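Local coordinates for vacuolar protein sorting 29 (Cryptosporidium parvum, PDB 2A22), which probably serves as the VPS29 subunit of the retromer coat in endosomal protein sorting and has a calcineurin-like phosphoesterase fold, at residues 166-169 and 170-174; 134-137 and 138-141. One frame throughout, in Å; residues are numbered along the deposited sequence.

Contact 1 of 2, residues 166-169 and 170-174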
loop_
_atom_site.group_PDB
_atom_site.type_symbol
_atom_site.label_atom_id
_atom_site.label_comp_id
_atom_site.label_asym_id
_atom_site.label_seq_id
_atom_site.Cartn_x
_atom_site.Cartn_y
_atom_site.Cartn_z
ATOM N N PRO A 166 -1.789 0.951 4.574
ATOM C CA PRO A 166 -3.009 0.337 4.097
ATOM C C PRO A 166 -3.397 -0.916 4.880
ATOM O O PRO A 166 -4.471 -1.468 4.637
ATOM C CB PRO A 166 -2.668 -0.001 2.641
ATOM C CG PRO A 166 -1.241 -0.290 2.659
ATOM C CD PRO A 166 -0.670 0.713 3.638
ATOM N N GLY A 167 -2.559 -1.316 5.850
ATOM C CA GLY A 167 -2.803 -2.506 6.651
ATOM C C GLY A 167 -2.547 -3.775 5.865
ATOM O O GLY A 167 -1.904 -3.745 4.784
ATOM N N THR A 168 -3.034 -4.893 6.404
ATOM C CA THR A 168 -2.919 -6.197 5.699
ATOM C C THR A 168 -4.132 -6.391 4.805
ATOM O O THR A 168 -5.264 -6.348 5.281
ATOM C CB THR A 168 -2.790 -7.405 6.689
ATOM O OG1 THR A 168 -3.018 -8.616 5.979
ATOM C CG2 THR A 168 -3.792 -7.309 7.882
ATOM N N ALA A 169 -3.913 -6.588 3.510
ATOM C CA ALA A 169 -5.014 -6.790 2.569
ATOM C C ALA A 169 -5.817 -8.073 2.840
ATOM O O ALA A 169 -6.951 -8.197 2.400
ATOM C CB ALA A 169 -4.461 -6.861 1.144
ATOM N N THR A 170 -5.174 -9.068 3.447
ATOM C CA THR A 170 -5.775 -10.408 3.623
ATOM C C THR A 170 -6.307 -10.659 5.049
ATOM O O THR A 170 -7.062 -11.606 5.278
ATOM C CB THR A 170 -4.758 -11.535 3.286
ATOM O OG1 THR A 170 -3.554 -11.378 4.070
ATOM C CG2 THR A 170 -4.433 -11.532 1.794
ATOM N N GLY A 171 -5.895 -9.822 5.999
ATOM C CA GLY A 171 -6.162 -10.107 7.404
ATOM C C GLY A 171 -5.237 -11.163 8.005
ATOM O O GLY A 171 -5.511 -11.684 9.097
ATOM N N ALA A 172 -4.148 -11.470 7.305
ATOM C CA ALA A 172 -3.088 -12.343 7.819
ATOM C C ALA A 172 -2.622 -11.850 9.181
ATOM O O ALA A 172 -2.569 -10.624 9.420
ATOM C CB ALA A 172 -1.904 -12.396 6.836
ATOM N N PHE A 173 -2.293 -12.789 10.072
ATOM C CA PHE A 173 -1.938 -12.419 11.452
ATOM C C PHE A 173 -0.514 -11.857 11.535
ATOM O O PHE A 173 0.414 -12.402 10.944
ATOM C CB PHE A 173 -2.113 -13.597 12.441
ATOM C CG PHE A 173 -1.944 -13.222 13.909
ATOM C CD1 PHE A 173 -3.038 -12.784 14.676
ATOM C CD2 PHE A 173 -0.711 -13.356 14.541
ATOM C CE1 PHE A 173 -2.885 -12.446 16.053
ATOM C CE2 PHE A 173 -0.553 -13.048 15.942
ATOM C CZ PHE A 173 -1.629 -12.573 16.670
ATOM N N SER A 174 -0.384 -10.757 12.275
ATOM C CA SER A 174 0.880 -10.272 12.813
ATOM C C SER A 174 0.654 -9.937 14.296
ATOM O O SER A 174 -0.350 -9.313 14.642
ATOM C CB SER A 174 1.301 -8.989 12.101
ATOM O OG SER A 174 2.222 -8.260 12.907
#
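Thr168 turns its hydroxyl into the bend that follows it, where OG1 meets the backbone N-H groups of Thr170 and Gly171. The bond from Gly171 N to Thr168 OG1 is 3.1 Å long but bent to 126° at the hydrogen, so it is weak. The one from Thr170 N to the same OG1, at 3.4 Å, is weak too. A firmer anchor for this hydroxyl lies outside the bend, in a hydrogen bond with the backbone O of Asp33. OG1 stands anti to the backbone N (chi1 166°). That leaves the methyl of Thr168 to pack on Gly171, with CG2 3.7 Å from Gly171 CA.

The segment belongs to the long loop that leaves strand 161-165 of one sheet of the sandwich and leads to strand 183-190 of the other. Within it Thr170 forms an ST turn: its OG1 accepts from Ala172 N at 3.3 Å and 150°. The same OG1 is hydrogen-bonded to the backbone O of Leu34. Two hydroxyls therefore tie this bend to the chain just after strand 26-31.

The tight side holds Thr168 and Ala169, both buried, with the Ala169 methyl against Ile31. The other side is looser. Thr170 and Gly171 are partly exposed, and the Thr170 side chain touches Ala40.

Contact 2 of 2, residues 134-137 and 138-141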
loop_
_atom_site.group_PDB
_atom_site.type_symbol
_atom_site.label_atom_id
_atom_site.label_comp_id
_atom_site.label_asym_id
_atom_site.label_seq_id
_atom_site.Cartn_x
_atom_site.Cartn_y
_atom_site.Cartn_z
ATOM N N GLU A 134 8.481 10.377 9.812
ATOM C CA GLU A 134 8.771 11.713 9.292
ATOM C C GLU A 134 10.223 11.885 8.814
ATOM O O GLU A 134 10.474 12.590 7.845
ATOM C CB GLU A 134 8.390 12.800 10.296
ATOM C CG GLU A 134 8.254 14.175 9.619
ATOM C CD GLU A 134 8.003 15.321 10.593
ATOM O OE1 GLU A 134 8.313 15.175 11.806
ATOM O OE2 GLU A 134 7.504 16.371 10.128
ATOM N N GLN A 135 11.163 11.209 9.470
ATOM C CA GLN A 135 12.564 11.214 9.024
ATOM C C GLN A 135 12.737 10.527 7.673
ATOM O O GLN A 135 13.579 10.918 6.858
ATOM C CB GLN A 135 13.453 10.576 10.090
ATOM C CG GLN A 135 13.265 11.283 11.454
ATOM C CD GLN A 135 14.303 10.887 12.494
ATOM O OE1 GLN A 135 15.471 11.279 12.395
ATOM N NE2 GLN A 135 13.879 10.115 13.511
ATOM N N TRP A 136 11.913 9.506 7.441
ATOM C CA TRP A 136 11.881 8.831 6.165
ATOM C C TRP A 136 11.209 9.626 5.053
ATOM O O TRP A 136 11.706 9.575 3.935
ATOM C CB TRP A 136 11.290 7.426 6.297
ATOM C CG TRP A 136 12.297 6.469 6.850
ATOM C CD1 TRP A 136 12.458 6.092 8.168
ATOM C CD2 TRP A 136 13.319 5.794 6.113
ATOM N NE1 TRP A 136 13.513 5.199 8.279
ATOM C CE2 TRP A 136 14.051 5.001 7.033
ATOM C CE3 TRP A 136 13.681 5.766 4.760
ATOM C CZ2 TRP A 136 15.124 4.194 6.635
ATOM C CZ3 TRP A 136 14.738 4.951 4.368
ATOM C CH2 TRP A 136 15.445 4.182 5.297
ATOM N N GLN A 137 10.117 10.360 5.319
ATOM C CA GLN A 137 9.569 11.191 4.225
ATOM C C GLN A 137 10.561 12.245 3.771
ATOM O O GLN A 137 10.684 12.496 2.576
ATOM C CB GLN A 137 8.179 11.817 4.477
ATOM C CG GLN A 137 8.070 12.895 5.494
ATOM C CD GLN A 137 8.326 14.329 5.010
ATOM O OE1 GLN A 137 8.617 14.630 3.839
ATOM N NE2 GLN A 137 8.215 15.222 5.939
ATOM N N ARG A 138 11.257 12.842 4.735
ATOM C CA ARG A 138 12.249 13.875 4.461
ATOM C C ARG A 138 13.412 13.262 3.679
ATOM O O ARG A 138 13.897 13.850 2.701
ATOM C CB ARG A 138 12.725 14.513 5.771
ATOM C CG ARG A 138 11.710 15.471 6.354
ATOM C CD ARG A 138 12.250 16.301 7.533
ATOM N NE ARG A 138 11.138 16.676 8.416
ATOM C CZ ARG A 138 11.168 17.640 9.341
ATOM N NH1 ARG A 138 12.267 18.361 9.532
ATOM N NH2 ARG A 138 10.085 17.888 10.077
ATOM N N ARG A 139 13.834 12.065 4.099
ATOM C CA ARG A 139 14.881 11.357 3.378
ATOM C C ARG A 139 14.477 11.113 1.938
ATOM O O ARG A 139 15.255 11.403 1.012
ATOM C CB ARG A 139 15.235 10.038 4.056
ATOM C CG ARG A 139 15.881 9.041 3.107
ATOM C CD ARG A 139 17.224 8.532 3.598
ATOM N NE ARG A 139 17.169 8.139 5.002
ATOM C CZ ARG A 139 17.787 7.075 5.507
ATOM N NH1 ARG A 139 18.507 6.257 4.719
ATOM N NH2 ARG A 139 17.663 6.821 6.809
ATOM N N LEU A 140 13.271 10.563 1.747
ATOM C CA LEU A 140 12.770 10.285 0.411
ATOM C C LEU A 140 12.298 11.570 -0.253
ATOM O O LEU A 140 12.097 11.613 -1.459
ATOM C CB LEU A 140 11.650 9.232 0.445
ATOM C CG LEU A 140 12.017 7.846 1.005
ATOM C CD1 LEU A 140 10.813 6.893 1.023
ATOM C CD2 LEU A 140 13.181 7.233 0.229
ATOM N N ASP A 141 12.133 12.619 0.542
ATOM C CA ASP A 141 11.694 13.920 0.019
ATOM C C ASP A 141 10.347 13.804 -0.681
ATOM O O ASP A 141 10.179 14.264 -1.825
ATOM C CB ASP A 141 12.740 14.521 -0.946
ATOM C CG ASP A 141 12.477 16.000 -1.229
ATOM O OD1 ASP A 141 12.369 16.769 -0.247
ATOM O OD2 ASP A 141 12.357 16.385 -2.416
#
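The last two turns of helix 130-140 carry this contact. The helix is the crossover of a beta-alpha-beta unit between strands 114-119 and 144-147. Glu134 and Arg138, one turn apart, form a salt bridge, with Glu134 OE2 3.0 Å from Arg138 NH2. The N-H points nearly straight at the oxygen (166°). OE2 lies at the edge of the Arg138 guanidinium, close to its plane, while the carboxylate plane is turned almost perpendicular to it. NH2 meets OE2 from above the carboxylate plane. The same OE2 takes a hydrogen bond from Asn159 ND2, so two donors grip one oxygen. The Glu134 chain is extended, with CG anti to the backbone N (chi1 -161°), and this carries the acid along the helix to Arg138.

On another side of the helix Arg139 lays its guanidinium flat over the Trp136 indole. The planes are only 16° apart. Arg139 CZ sits 4.0 Å from the centroid of the six-membered ring, a cation-pi contact over the face. The two side chains run side by side, and bends at chi2 and chi3 of Arg139 turn the guanidinium flat over the ring. Leu140 is buried and packs on Tyr106 and Val108 of strand 106-111.

The backbone bonds of the helix run alongside, as from Leu140 N to Trp136 O at 2.9 Å. The helix closes in a Schellman motif, with Asp141 at positive phi and Cys142 N reaching back to Gln137 O. The Asp141 carboxylate makes a salt bridge with Lys115. In the stack, the NH2 end of Arg139 rests near the ring rim, 3.7 Å from Trp136 CZ2.

How the contacts relate
Contact 2 comes first along the chain and contact 1 follows it. Their centres are about 25 Å apart and their nearest atoms about 13 Å apart, so they do not touch. Both are tied to strand 161-165. Glu134 and Gln137 of contact 2 lie against Phe163 on it, and the loop of contact 1 leaves its end. The centre of contact 2, on an outer helix, is about 17 Å from the centre of the chain, that of contact 1 about 11 Å. Asp87, His120 and His149 face one vacant point that may be an empty metal site, as the phosphoesterase fold would suggest. Thr168 and Ser174 of contact 1 touch His151, close in sequence to His149.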